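Local coordinates for protein retinol dehydratase (Spodoptera frugiperda, PDB 1X8L) that dehydrates retinol, probably by way of a sulfotransferase reaction, and is caught here with 4-oxoretinol and the inactive cofactor adenosine-3'-5'-diphosphate, at residues A[71-76]-A[192-197]; A[164-169]-A[228-233]; A[245-250]-A[344-349]. The protein carries 2 engineered substitutions. One frame throughout, in Å; residues are numbered along the deposited sequence.

Contact 1 (A[71-76]-A[192-197]); sequences YQRSGT and VSSFHH. With A3P (adenosine-3'-5'-diphosphate), chain H; OXR (4-oxoretinol), chain E.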
loop_
_atom_site.group_PDB
_atom_site.type_symbol
_atom_site.label_atom_id
_atom_site.label_comp_id
_atom_site.label_asym_id
_atom_site.label_seq_id
_atom_site.Cartn_x
_atom_site.Cartn_y
_atom_site.Cartn_z
ATOM N N TYR A 71 -26.130 1.788 8.151
ATOM C CA TYR A 71 -24.690 1.871 7.917
ATOM C C TYR A 71 -24.240 3.144 8.691
ATOM O O TYR A 71 -24.909 4.177 8.651
ATOM C CB TYR A 71 -24.289 1.924 6.412
ATOM C CG TYR A 71 -22.792 1.809 6.302
ATOM C CD1 TYR A 71 -22.182 0.571 6.197
ATOM C CD2 TYR A 71 -21.986 2.918 6.458
ATOM C CE1 TYR A 71 -20.794 0.448 6.168
ATOM C CE2 TYR A 71 -20.608 2.811 6.464
ATOM C CZ TYR A 71 -20.026 1.566 6.345
ATOM O OH TYR A 71 -18.675 1.460 6.343
ATOM N N GLN A 72 -23.136 3.045 9.409
ATOM C CA GLN A 72 -22.670 4.110 10.297
ATOM C C GLN A 72 -22.489 5.475 9.606
ATOM O O GLN A 72 -22.271 5.571 8.380
ATOM C CB GLN A 72 -21.339 3.721 10.974
ATOM C CG GLN A 72 -20.184 3.265 10.008
ATOM C CD GLN A 72 -18.954 2.799 10.798
ATOM O OE1 GLN A 72 -18.358 3.553 11.504
ATOM N NE2 GLN A 72 -18.602 1.532 10.667
ATOM N N ARG A 73 -22.597 6.503 10.431
ATOM C CA ARG A 73 -22.452 7.892 10.041
ATOM C C ARG A 73 -23.550 8.381 9.104
ATOM O O ARG A 73 -23.289 9.217 8.241
ATOM C CB ARG A 73 -21.050 8.148 9.476
ATOM C CG ARG A 73 -19.921 7.645 10.359
ATOM C CD ARG A 73 -20.064 8.075 11.805
ATOM N NE ARG A 73 -19.705 9.476 11.982
ATOM C CZ ARG A 73 -19.945 10.197 13.069
ATOM N NH1 ARG A 73 -20.594 9.696 14.142
ATOM N NH2 ARG A 73 -19.500 11.432 13.094
ATOM N N SER A 74 -24.762 7.848 9.295
ATOM C CA SER A 74 -25.884 8.086 8.389
ATOM C C SER A 74 -27.070 8.730 9.119
ATOM O O SER A 74 -28.178 8.793 8.558
ATOM C CB SER A 74 -26.343 6.738 7.746
ATOM O OG SER A 74 -25.357 6.158 6.889
ATOM N N GLY A 75 -26.856 9.186 10.368
ATOM C CA GLY A 75 -27.911 9.795 11.187
ATOM C C GLY A 75 -28.468 8.949 12.335
ATOM O O GLY A 75 -29.586 9.201 12.842
ATOM N N THR A 76 -27.719 7.931 12.756
ATOM C CA THR A 76 -28.151 7.077 13.877
ATOM C C THR A 76 -28.440 7.840 15.196
ATOM O O THR A 76 -29.501 7.668 15.812
ATOM C CB THR A 76 -27.101 6.003 14.187
ATOM O OG1 THR A 76 -26.530 5.490 12.974
ATOM C CG2 THR A 76 -27.764 4.800 14.859
ATOM N N VAL A 192 -16.829 10.264 3.976
ATOM C CA VAL A 192 -16.124 11.350 4.634
ATOM C C VAL A 192 -16.296 11.272 6.139
ATOM O O VAL A 192 -15.322 11.423 6.878
ATOM C CB VAL A 192 -16.569 12.744 4.100
ATOM C CG1 VAL A 192 -16.084 13.889 4.988
ATOM C CG2 VAL A 192 -16.077 12.940 2.643
ATOM N N SER A 193 -17.530 11.024 6.592
ATOM C CA SER A 193 -17.817 11.041 7.992
ATOM C C SER A 193 -17.151 9.845 8.660
ATOM O O SER A 193 -16.654 9.995 9.767
ATOM C CB SER A 193 -19.321 11.063 8.286
ATOM O OG SER A 193 -19.481 11.134 9.685
ATOM N N SER A 194 -17.086 8.710 7.957
ATOM C CA SER A 194 -16.452 7.489 8.461
ATOM C C SER A 194 -14.914 7.634 8.567
ATOM O O SER A 194 -14.302 7.129 9.535
ATOM C CB SER A 194 -16.836 6.254 7.620
ATOM O OG SER A 194 -18.206 5.991 7.687
ATOM N N PHE A 195 -14.316 8.342 7.617
ATOM C CA PHE A 195 -12.897 8.754 7.671
ATOM C C PHE A 195 -12.593 9.504 8.959
ATOM O O PHE A 195 -11.663 9.161 9.680
ATOM C CB PHE A 195 -12.565 9.673 6.469
ATOM C CG PHE A 195 -11.193 10.336 6.521
ATOM C CD1 PHE A 195 -10.035 9.581 6.378
ATOM C CD2 PHE A 195 -11.067 11.706 6.643
ATOM C CE1 PHE A 195 -8.762 10.190 6.361
ATOM C CE2 PHE A 195 -9.820 12.319 6.652
ATOM C CZ PHE A 195 -8.655 11.545 6.509
ATOM N N HIS A 196 -13.382 10.529 9.254
ATOM C CA HIS A 196 -13.111 11.376 10.412
ATOM C C HIS A 196 -13.395 10.617 11.733
ATOM O O HIS A 196 -12.763 10.887 12.769
ATOM C CB HIS A 196 -13.931 12.680 10.328
ATOM C CG HIS A 196 -13.364 13.714 9.399
ATOM N ND1 HIS A 196 -12.169 14.360 9.632
ATOM C CD2 HIS A 196 -13.847 14.231 8.238
ATOM C CE1 HIS A 196 -11.934 15.224 8.655
ATOM N NE2 HIS A 196 -12.939 15.163 7.793
ATOM N N HIS A 197 -14.361 9.705 11.698
ATOM C CA HIS A 197 -14.764 8.929 12.860
ATOM C C HIS A 197 -13.672 7.861 13.165
ATOM O O HIS A 197 -13.364 7.577 14.324
ATOM C CB HIS A 197 -16.117 8.304 12.581
ATOM C CG HIS A 197 -16.532 7.257 13.548
ATOM N ND1 HIS A 197 -16.060 5.965 13.489
ATOM C CD2 HIS A 197 -17.443 7.279 14.546
ATOM C CE1 HIS A 197 -16.621 5.251 14.449
ATOM N NE2 HIS A 197 -17.443 6.032 15.121
HETATM P P1 A3P H . -20.969 14.440 9.624
HETATM O O1P A3P H . -19.647 13.714 9.915
HETATM O O2P A3P H . -20.921 15.799 10.415
HETATM O O3P A3P H . -21.055 14.540 8.045
HETATM P P2 A3P H . -24.311 8.677 13.131
HETATM O O4P A3P H . -25.056 9.155 14.412
HETATM O O5P A3P H . -25.041 7.494 12.441
HETATM O O6P A3P H . -22.848 8.282 13.519
HETATM O "O5'" A3P H . -24.309 9.937 12.130
HETATM C "C5'" A3P H . -23.234 10.860 12.174
HETATM C "C4'" A3P H . -23.466 12.074 11.280
HETATM O "O4'" A3P H . -24.676 12.718 11.636
HETATM C "C3'" A3P H . -22.342 13.039 11.547
HETATM O "O3'" A3P H . -22.251 13.679 10.247
HETATM C "C2'" A3P H . -22.885 14.122 12.407
HETATM O "O2'" A3P H . -22.236 15.375 12.430
HETATM C "C1'" A3P H . -24.366 14.031 12.117
HETATM N N9 A3P H . -25.263 14.581 13.112
HETATM C C8 A3P H . -25.364 14.218 14.409
HETATM N N7 A3P H . -26.342 14.931 15.022
HETATM C C5 A3P H . -26.852 15.756 14.122
HETATM C C6 A3P H . -27.895 16.792 14.054
HETATM N N6 A3P H . -28.547 17.037 15.186
HETATM N N1 A3P H . -28.151 17.410 12.877
HETATM C C2 A3P H . -27.480 17.159 11.731
HETATM N N3 A3P H . -26.502 16.239 11.678
HETATM C C4 A3P H . -26.170 15.510 12.886
HETATM O O2 OXR E . -8.967 1.941 20.299
HETATM C C4 OXR E . -9.796 1.591 21.120
HETATM C C3 OXR E . -9.272 0.852 22.308
HETATM C C2 OXR E . -10.315 0.419 23.319
HETATM C C1 OXR E . -11.800 0.735 23.081
HETATM C C17 OXR E . -12.287 1.590 24.254
HETATM C C16 OXR E . -12.577 -0.592 22.987
HETATM C C5 OXR E . -11.214 1.877 20.921
HETATM C C18 OXR E . -11.528 2.628 19.663
HETATM C C6 OXR E . -12.157 1.488 21.810
HETATM C C7 OXR E . -13.632 1.732 21.712
HETATM C C8 OXR E . -14.331 2.207 20.686
HETATM C C9 OXR E . -15.806 2.402 20.745
HETATM C C19 OXR E . -16.670 2.119 21.955
HETATM C C10 OXR E . -16.339 2.909 19.627
HETATM C C11 OXR E . -17.737 3.240 19.471
HETATM C C12 OXR E . -18.056 3.871 18.343
HETATM C C13 OXR E . -19.432 4.280 18.045
HETATM C C20 OXR E . -20.498 4.258 19.113
HETATM C C14 OXR E . -19.711 4.694 16.803
HETATM C C15 OXR E . -21.111 5.126 16.370
HETATM O O1 OXR E . -22.011 4.034 16.189
HETATM O O HOH W 1 -15.266 4.931 10.962
HETATM O O HOH W 2 -17.199 12.068 11.609
#
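Arg73 and Ser193 are joined by a hydrogen bond from Arg73 NE to Ser193 OG, 2.8 Å long, with the acceptor tilted 25° from the guanidinium plane. The same hydroxyl donates to O1P of the cofactor's 3'-phosphate, Ser193 OG and O1P lying 2.6 Å apart, and so ties the arginine to the nucleotide. Bends at chi2 (-49°) and chi3 (-76°) turn the guanidinium of Arg73 into a sandwich: A3P C5' lies over one face and His197 CB over the opposite one, 3.8 Å from Arg73 NE. Arg73 NH1 adds a weak bond to O6P of the 5'-phosphate, while NH2 donates to a water that also bonds Ser193 O. His197 in turn sends NE2 to 3.1 Å from C14 of 4-oxoretinol, which meets the ring at its edge. On its other nitrogen, ND1, a water bridges to Ser194 O. The amide of Gln72 stands almost perpendicular to the His197 ring, OE1 being 3.8 Å from CE1. Farther out, Phe310 holds Arg73 through its carbonyl and a cation-pi contact, and Val190 O engages Ser194 OG. Beyond Arg73, Thr76 OG1 donates to O5P over 2.6 Å, joined by the amides of Ser74 and Thr76, while Gly75 N bonds the ester oxygen O5' and reaches O5P only weakly. A strand-loop-helix whose amides wrap a phosphate is the P-loop-like 5'-phosphate-binding loop of sulfotransferases, here linked through Ser193 to the 3'-phosphate site.

Contact 2 (A[164-169]-A[228-233]); sequences HLPLSL and FEHVKE. With OXR (4-oxoretinol), chain E.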
loop_
_atom_site.group_PDB
_atom_site.type_symbol
_atom_site.label_atom_id
_atom_site.label_comp_id
_atom_site.label_asym_id
_atom_site.label_seq_id
_atom_site.Cartn_x
_atom_site.Cartn_y
_atom_site.Cartn_z
ATOM N N HIS A 164 -25.292 -1.304 13.648
ATOM C CA HIS A 164 -24.915 -1.151 12.262
ATOM C C HIS A 164 -24.921 -2.474 11.476
ATOM O O HIS A 164 -24.432 -2.531 10.370
ATOM C CB HIS A 164 -23.555 -0.467 12.203
ATOM C CG HIS A 164 -23.590 0.872 12.841
ATOM N ND1 HIS A 164 -24.504 1.839 12.466
ATOM C CD2 HIS A 164 -22.894 1.384 13.882
ATOM C CE1 HIS A 164 -24.337 2.899 13.233
ATOM N NE2 HIS A 164 -23.357 2.657 14.085
ATOM N N LEU A 165 -25.489 -3.522 12.052
ATOM C CA LEU A 165 -25.549 -4.806 11.360
ATOM C C LEU A 165 -26.593 -4.808 10.253
ATOM O O LEU A 165 -27.701 -4.256 10.429
ATOM C CB LEU A 165 -25.901 -5.925 12.350
ATOM C CG LEU A 165 -24.935 -6.209 13.478
ATOM C CD1 LEU A 165 -25.578 -7.211 14.412
ATOM C CD2 LEU A 165 -23.643 -6.735 12.934
ATOM N N PRO A 166 -26.271 -5.421 9.123
ATOM C CA PRO A 166 -27.279 -5.636 8.081
ATOM C C PRO A 166 -28.350 -6.631 8.510
ATOM O O PRO A 166 -28.146 -7.485 9.419
ATOM C CB PRO A 166 -26.463 -6.192 6.910
ATOM C CG PRO A 166 -25.242 -6.761 7.503
ATOM C CD PRO A 166 -24.959 -5.987 8.735
ATOM N N LEU A 167 -29.505 -6.526 7.858
ATOM C CA LEU A 167 -30.668 -7.314 8.233
ATOM C C LEU A 167 -30.376 -8.808 8.133
ATOM O O LEU A 167 -30.832 -9.589 8.931
ATOM C CB LEU A 167 -31.872 -6.952 7.386
ATOM C CG LEU A 167 -32.572 -5.645 7.755
ATOM C CD1 LEU A 167 -33.681 -5.406 6.722
ATOM C CD2 LEU A 167 -33.153 -5.711 9.184
ATOM N N SER A 168 -29.541 -9.187 7.191
ATOM C CA SER A 168 -29.250 -10.595 6.970
ATOM C C SER A 168 -28.438 -11.275 8.083
ATOM O O SER A 168 -28.327 -12.504 8.098
ATOM C CB SER A 168 -28.506 -10.741 5.657
ATOM O OG SER A 168 -27.352 -9.940 5.678
ATOM N N LEU A 169 -27.859 -10.498 8.997
ATOM C CA LEU A 169 -27.111 -11.046 10.128
ATOM C C LEU A 169 -27.922 -11.093 11.413
ATOM O O LEU A 169 -27.464 -11.653 12.423
ATOM C CB LEU A 169 -25.806 -10.285 10.337
ATOM C CG LEU A 169 -24.741 -10.424 9.238
ATOM C CD1 LEU A 169 -23.490 -9.598 9.613
ATOM C CD2 LEU A 169 -24.340 -11.855 8.968
ATOM N N PHE A 228 -23.771 -0.736 -0.342
ATOM C CA PHE A 228 -25.057 -0.770 -1.022
ATOM C C PHE A 228 -25.855 -2.006 -0.692
ATOM O O PHE A 228 -27.088 -1.937 -0.623
ATOM C CB PHE A 228 -24.874 -0.681 -2.535
ATOM C CG PHE A 228 -24.737 0.710 -3.039
ATOM C CD1 PHE A 228 -23.506 1.187 -3.495
ATOM C CD2 PHE A 228 -25.839 1.549 -3.077
ATOM C CE1 PHE A 228 -23.387 2.483 -3.996
ATOM C CE2 PHE A 228 -25.738 2.828 -3.570
ATOM C CZ PHE A 228 -24.487 3.308 -4.018
ATOM N N GLU A 229 -25.165 -3.130 -0.475
ATOM C CA GLU A 229 -25.847 -4.356 -0.040
ATOM C C GLU A 229 -26.598 -4.120 1.256
ATOM O O GLU A 229 -27.775 -4.508 1.378
ATOM C CB GLU A 229 -24.881 -5.538 0.114
ATOM C CG GLU A 229 -24.120 -5.942 -1.153
ATOM C CD GLU A 229 -25.013 -6.116 -2.370
ATOM O OE1 GLU A 229 -25.893 -7.000 -2.340
ATOM O OE2 GLU A 229 -24.828 -5.362 -3.360
ATOM N N HIS A 230 -25.900 -3.486 2.209
ATOM C CA HIS A 230 -26.431 -3.089 3.500
ATOM C C HIS A 230 -27.696 -2.241 3.342
ATOM O O HIS A 230 -28.716 -2.552 3.946
ATOM C CB HIS A 230 -25.345 -2.321 4.258
ATOM C CG HIS A 230 -25.556 -2.188 5.737
ATOM N ND1 HIS A 230 -26.669 -1.593 6.299
ATOM C CD2 HIS A 230 -24.738 -2.496 6.767
ATOM C CE1 HIS A 230 -26.531 -1.565 7.611
ATOM N NE2 HIS A 230 -25.363 -2.096 7.921
ATOM N N VAL A 231 -27.647 -1.208 2.489
ATOM C CA VAL A 231 -28.817 -0.361 2.260
ATOM C C VAL A 231 -29.938 -1.122 1.545
ATOM O O VAL A 231 -31.108 -0.996 1.898
ATOM C CB VAL A 231 -28.439 0.936 1.504
ATOM C CG1 VAL A 231 -29.664 1.621 0.934
ATOM C CG2 VAL A 231 -27.670 1.854 2.427
ATOM N N LYS A 232 -29.580 -1.896 0.529
ATOM C CA LYS A 232 -30.564 -2.607 -0.270
ATOM C C LYS A 232 -31.361 -3.638 0.533
ATOM O O LYS A 232 -32.500 -3.906 0.199
ATOM C CB LYS A 232 -29.911 -3.256 -1.493
ATOM C CG LYS A 232 -29.568 -2.233 -2.596
ATOM C CD LYS A 232 -29.185 -2.929 -3.869
ATOM C CE LYS A 232 -28.570 -1.990 -4.874
ATOM N NZ LYS A 232 -28.152 -2.713 -6.116
ATOM N N GLU A 233 -30.789 -4.185 1.598
ATOM C CA GLU A 233 -31.513 -5.145 2.436
ATOM C C GLU A 233 -32.655 -4.462 3.155
ATOM O O GLU A 233 -33.750 -4.983 3.198
ATOM C CB GLU A 233 -30.594 -5.810 3.458
ATOM C CG GLU A 233 -29.700 -6.891 2.872
ATOM C CD GLU A 233 -28.926 -7.615 3.943
ATOM O OE1 GLU A 233 -29.378 -7.567 5.076
ATOM O OE2 GLU A 233 -27.871 -8.213 3.668
HETATM O O2 OXR E . -8.967 1.941 20.299
HETATM C C4 OXR E . -9.796 1.591 21.120
HETATM C C3 OXR E . -9.272 0.852 22.308
HETATM C C2 OXR E . -10.315 0.419 23.319
HETATM C C1 OXR E . -11.800 0.735 23.081
HETATM C C17 OXR E . -12.287 1.590 24.254
HETATM C C16 OXR E . -12.577 -0.592 22.987
HETATM C C5 OXR E . -11.214 1.877 20.921
HETATM C C18 OXR E . -11.528 2.628 19.663
HETATM C C6 OXR E . -12.157 1.488 21.810
HETATM C C7 OXR E . -13.632 1.732 21.712
HETATM C C8 OXR E . -14.331 2.207 20.686
HETATM C C9 OXR E . -15.806 2.402 20.745
HETATM C C19 OXR E . -16.670 2.119 21.955
HETATM C C10 OXR E . -16.339 2.909 19.627
HETATM C C11 OXR E . -17.737 3.240 19.471
HETATM C C12 OXR E . -18.056 3.871 18.343
HETATM C C13 OXR E . -19.432 4.280 18.045
HETATM C C20 OXR E . -20.498 4.258 19.113
HETATM C C14 OXR E . -19.711 4.694 16.803
HETATM C C15 OXR E . -21.111 5.126 16.370
HETATM O O1 OXR E . -22.011 4.034 16.189
HETATM O O HOH W 3 -29.749 -3.827 6.379
#
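Glu233 reaches from its helix to Ser168 with its whole length. From CB, which is directed at 164-169, the chain runs on extended (chi2 -174°), and CG serves as the spacer that carries the carboxylate across. CD stands 3.3 Å from Ser168 OG, and the two oxygens divide the serine between them: OE1 accepts from Ser168 N at 2.7 Å, OE2 from Ser168 OG, also at 2.7 Å. Both donors come from the syn side, 24° and 18° out of the carboxylate plane. OE1 also rests 3.7 Å from Pro166 CB. Leu167 N, though close to it, is badly angled for a bond and instead donates to a water that bridges to His230 O. OE2 has further partners in Lys41, by a salt bridge, and Tyr43 OH. Were this glutamate an alanine, Ser168 N and OG would probably lose their acceptors and Lys41 this carboxylate partner. One turn earlier, His230 NE2 donates almost linearly to His164 O over 2.7 Å, in its own ring plane but above the carbonyl plane, while Pro166 CB makes a CH-pi contact on the ring face, 4.3 Å from the centroid. His164 NE2 binds O1 of 4-oxoretinol at 2.9 Å, and Ser70 O fixes its ND1. Tyr43 of strand 43-46 packs on both the loop and helix 227-235, and Leu167 packs on Met180 and Met243 of strands 179-184 and 243-247.

Contact 3 (A[245-250]-A[344-349]); sequences FLFYED and LRYPNM. With A3P (adenosine-3'-5'-diphosphate), chain H.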
loop_
_atom_site.group_PDB
_atom_site.type_symbol
_atom_site.label_atom_id
_atom_site.label_comp_id
_atom_site.label_asym_id
_atom_site.label_seq_id
_atom_site.Cartn_x
_atom_site.Cartn_y
_atom_site.Cartn_z
ATOM N N PHE A 245 -37.958 3.388 6.663
ATOM C CA PHE A 245 -36.698 3.718 5.949
ATOM C C PHE A 245 -36.656 5.225 5.740
ATOM O O PHE A 245 -37.514 5.774 5.057
ATOM C CB PHE A 245 -36.639 2.988 4.587
ATOM C CG PHE A 245 -35.277 3.060 3.885
ATOM C CD1 PHE A 245 -34.469 1.922 3.777
ATOM C CD2 PHE A 245 -34.848 4.223 3.299
ATOM C CE1 PHE A 245 -33.232 1.973 3.133
ATOM C CE2 PHE A 245 -33.617 4.270 2.638
ATOM C CZ PHE A 245 -32.802 3.137 2.577
ATOM N N LEU A 246 -35.695 5.892 6.365
ATOM C CA LEU A 246 -35.486 7.329 6.211
ATOM C C LEU A 246 -34.120 7.655 5.589
ATOM O O LEU A 246 -33.219 6.840 5.603
ATOM C CB LEU A 246 -35.555 8.011 7.566
ATOM C CG LEU A 246 -36.859 7.867 8.345
ATOM C CD1 LEU A 246 -36.785 8.727 9.613
ATOM C CD2 LEU A 246 -38.088 8.210 7.490
ATOM N N PHE A 247 -33.999 8.867 5.056
ATOM C CA PHE A 247 -32.728 9.403 4.573
ATOM C C PHE A 247 -32.272 10.555 5.476
ATOM O O PHE A 247 -33.068 11.435 5.844
ATOM C CB PHE A 247 -32.877 9.932 3.146
ATOM C CG PHE A 247 -32.993 8.862 2.114
ATOM C CD1 PHE A 247 -34.239 8.458 1.650
ATOM C CD2 PHE A 247 -31.851 8.261 1.597
ATOM C CE1 PHE A 247 -34.341 7.468 0.682
ATOM C CE2 PHE A 247 -31.950 7.281 0.626
ATOM C CZ PHE A 247 -33.199 6.885 0.168
ATOM N N TYR A 248 -30.990 10.535 5.829
ATOM C CA TYR A 248 -30.334 11.608 6.574
ATOM C C TYR A 248 -30.641 12.985 6.035
ATOM O O TYR A 248 -30.802 13.932 6.803
ATOM C CB TYR A 248 -28.808 11.410 6.548
ATOM C CG TYR A 248 -28.049 12.523 7.243
ATOM C CD1 TYR A 248 -27.964 12.582 8.643
ATOM C CD2 TYR A 248 -27.420 13.526 6.503
ATOM C CE1 TYR A 248 -27.285 13.621 9.280
ATOM C CE2 TYR A 248 -26.738 14.544 7.112
ATOM C CZ TYR A 248 -26.680 14.614 8.505
ATOM O OH TYR A 248 -25.989 15.661 9.086
ATOM N N GLU A 249 -30.675 13.081 4.699
ATOM C CA GLU A 249 -30.809 14.333 3.981
ATOM C C GLU A 249 -32.172 14.961 4.181
ATOM O O GLU A 249 -32.317 16.186 4.050
ATOM C CB GLU A 249 -30.586 14.109 2.472
ATOM C CG GLU A 249 -29.118 13.940 2.066
ATOM C CD GLU A 249 -28.573 12.515 2.245
ATOM O OE1 GLU A 249 -29.296 11.575 2.648
ATOM O OE2 GLU A 249 -27.367 12.341 2.031
ATOM N N ASP A 250 -33.175 14.122 4.435
ATOM C CA ASP A 250 -34.510 14.621 4.792
ATOM C C ASP A 250 -34.568 15.239 6.187
ATOM O O ASP A 250 -35.392 16.089 6.427
ATOM C CB ASP A 250 -35.564 13.520 4.658
ATOM C CG ASP A 250 -35.753 13.076 3.208
ATOM O OD1 ASP A 250 -35.616 13.943 2.308
ATOM O OD2 ASP A 250 -36.015 11.885 2.893
ATOM N N LEU A 344 -34.230 2.165 -6.007
ATOM C CA LEU A 344 -33.522 2.923 -4.967
ATOM C C LEU A 344 -33.052 4.287 -5.507
ATOM O O LEU A 344 -32.367 4.368 -6.511
ATOM C CB LEU A 344 -32.340 2.128 -4.414
ATOM C CG LEU A 344 -31.442 2.826 -3.386
ATOM C CD1 LEU A 344 -32.200 3.117 -2.152
ATOM C CD2 LEU A 344 -30.226 1.959 -3.088
ATOM N N ARG A 345 -33.488 5.356 -4.869
ATOM C CA ARG A 345 -33.024 6.692 -5.226
ATOM C C ARG A 345 -32.758 7.473 -3.936
ATOM O O ARG A 345 -33.444 7.284 -2.943
ATOM C CB ARG A 345 -34.038 7.452 -6.090
ATOM C CG ARG A 345 -34.428 6.795 -7.434
ATOM C CD ARG A 345 -33.395 6.971 -8.565
ATOM N NE ARG A 345 -33.889 6.419 -9.823
ATOM C CZ ARG A 345 -33.814 5.132 -10.177
ATOM N NH1 ARG A 345 -33.231 4.227 -9.389
ATOM N NH2 ARG A 345 -34.321 4.748 -11.344
ATOM N N TYR A 346 -31.772 8.355 -3.995
ATOM C CA TYR A 346 -31.399 9.214 -2.884
ATOM C C TYR A 346 -32.016 10.599 -3.167
ATOM O O TYR A 346 -32.041 11.044 -4.309
ATOM C CB TYR A 346 -29.858 9.272 -2.746
ATOM C CG TYR A 346 -29.239 7.990 -2.183
ATOM C CD1 TYR A 346 -29.105 6.852 -2.973
ATOM C CD2 TYR A 346 -28.814 7.921 -0.863
ATOM C CE1 TYR A 346 -28.575 5.690 -2.451
ATOM C CE2 TYR A 346 -28.291 6.755 -0.331
ATOM C CZ TYR A 346 -28.161 5.655 -1.126
ATOM O OH TYR A 346 -27.631 4.500 -0.622
ATOM N N PRO A 347 -32.502 11.280 -2.136
ATOM C CA PRO A 347 -33.256 12.529 -2.322
ATOM C C PRO A 347 -32.449 13.677 -2.896
ATOM O O PRO A 347 -32.944 14.431 -3.735
ATOM C CB PRO A 347 -33.686 12.902 -0.890
ATOM C CG PRO A 347 -33.420 11.693 -0.040
ATOM C CD PRO A 347 -32.332 10.941 -0.703
ATOM N N ASN A 348 -31.226 13.834 -2.411
ATOM C CA ASN A 348 -30.361 14.934 -2.857
ATOM C C ASN A 348 -29.660 14.646 -4.196
ATOM O O ASN A 348 -29.200 15.568 -4.865
ATOM C CB ASN A 348 -29.333 15.312 -1.754
ATOM C CG ASN A 348 -29.537 16.728 -1.226
ATOM O OD1 ASN A 348 -29.422 17.704 -1.972
ATOM N ND2 ASN A 348 -29.858 16.843 0.047
ATOM N N MET A 349 -29.603 13.370 -4.584
ATOM C CA MET A 349 -28.879 12.936 -5.792
ATOM C C MET A 349 -29.640 13.277 -7.077
ATOM O O MET A 349 -30.850 13.090 -7.161
ATOM C CB MET A 349 -28.672 11.419 -5.752
ATOM C CG MET A 349 -27.315 10.931 -5.296
ATOM S SD MET A 349 -27.103 9.136 -5.656
ATOM C CE MET A 349 -27.077 9.146 -7.563
HETATM P P1 A3P H . -20.969 14.440 9.624
HETATM O O1P A3P H . -19.647 13.714 9.915
HETATM O O2P A3P H . -20.921 15.799 10.415
HETATM O O3P A3P H . -21.055 14.540 8.045
HETATM P P2 A3P H . -24.311 8.677 13.131
HETATM O O4P A3P H . -25.056 9.155 14.412
HETATM O O5P A3P H . -25.041 7.494 12.441
HETATM O O6P A3P H . -22.848 8.282 13.519
HETATM O "O5'" A3P H . -24.309 9.937 12.130
HETATM C "C5'" A3P H . -23.234 10.860 12.174
HETATM C "C4'" A3P H . -23.466 12.074 11.280
HETATM O "O4'" A3P H . -24.676 12.718 11.636
HETATM C "C3'" A3P H . -22.342 13.039 11.547
HETATM O "O3'" A3P H . -22.251 13.679 10.247
HETATM C "C2'" A3P H . -22.885 14.122 12.407
HETATM O "O2'" A3P H . -22.236 15.375 12.430
HETATM C "C1'" A3P H . -24.366 14.031 12.117
HETATM N N9 A3P H . -25.263 14.581 13.112
HETATM C C8 A3P H . -25.364 14.218 14.409
HETATM N N7 A3P H . -26.342 14.931 15.022
HETATM C C5 A3P H . -26.852 15.756 14.122
HETATM C C6 A3P H . -27.895 16.792 14.054
HETATM N N6 A3P H . -28.547 17.037 15.186
HETATM N N1 A3P H . -28.151 17.410 12.877
HETATM C C2 A3P H . -27.480 17.159 11.731
HETATM N N3 A3P H . -26.502 16.239 11.678
HETATM C C4 A3P H . -26.170 15.510 12.886
#
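Phe247 and Tyr346 share a first torsion: in each, chi1 is -73° and CG stands anti to the carbonyl carbon. These settings bring the rings together in an offset edge-to-face pair, the edge of Phe247 toward the face of Tyr346, with centroids 5.3 Å apart and planes at 64°. The nearest carbons are Phe247 CE2 and Tyr346 CD2, separated by 3.5 Å. One face of Phe247 is taken by Pro347, whose CD sits 3.7 Å from the ring centroid and 17° off the normal, a CH-pi contact. The opposite face receives Phe245 CE2, offset toward the rim, so the ring is clasped from both sides. At its far end, Phe247 CZ comes within 3.1 Å of the backbone oxygen Arg345 O.

Phe247 ends strand 243-247, an outermost strand of the five-stranded parallel sheet in this P-loop-like alpha/beta fold, and the modelled C-terminal tail runs past that strand end. Contact continues through Glu249 and Asp250, where aliphatic atoms meet polar groups. Glu249 lays CG 3.6 Å from Asn348 ND2; its carboxylate is turned to another partner, OE2 accepting from Asp186 N. Asp250 OD1 borders Pro347 CB at 3.9 Å. Next to Phe247 in sequence, Tyr248 reaches the cofactor instead of the tail: its OH donates to adenine N3 of A3P over 2.7 Å, with N3 near the ring plane, while Arg185 makes a cation-pi contact with the ring. Within the tail, Arg345 NH1 donates to Leu344 O at 3.0 Å and also bonds Thr342 O. On helix 227-235, Tyr227 OH hydrogen-bonds Tyr346 OH, and Phe228 and Val231 pack against the Tyr346 side chain.

The three contacts lie about 15 to 16 Å apart, centre to centre, around one parallel sheet. Contact 1 follows strand 66-70, contact 2 follows its neighbour 160-163, and contact 3 begins on strand 243-247 at one margin. Along the chain contacts 1 and 2 interlock, their segments alternating, and contact 3 opens after both have closed. Contacts 1 and 2 both touch 4-oxoretinol, whereas contacts 1 and 3 both touch adenosine-3'-5'-diphosphate, so contact 1 stands where the two sites meet. Direct packing joins each pair: Thr76 with His164, Gly75 with Tyr248, and Val231 of helix 227-235 with Phe245 and Tyr346, connecting the C-terminal tail to the helix that also contacts loop 164-169.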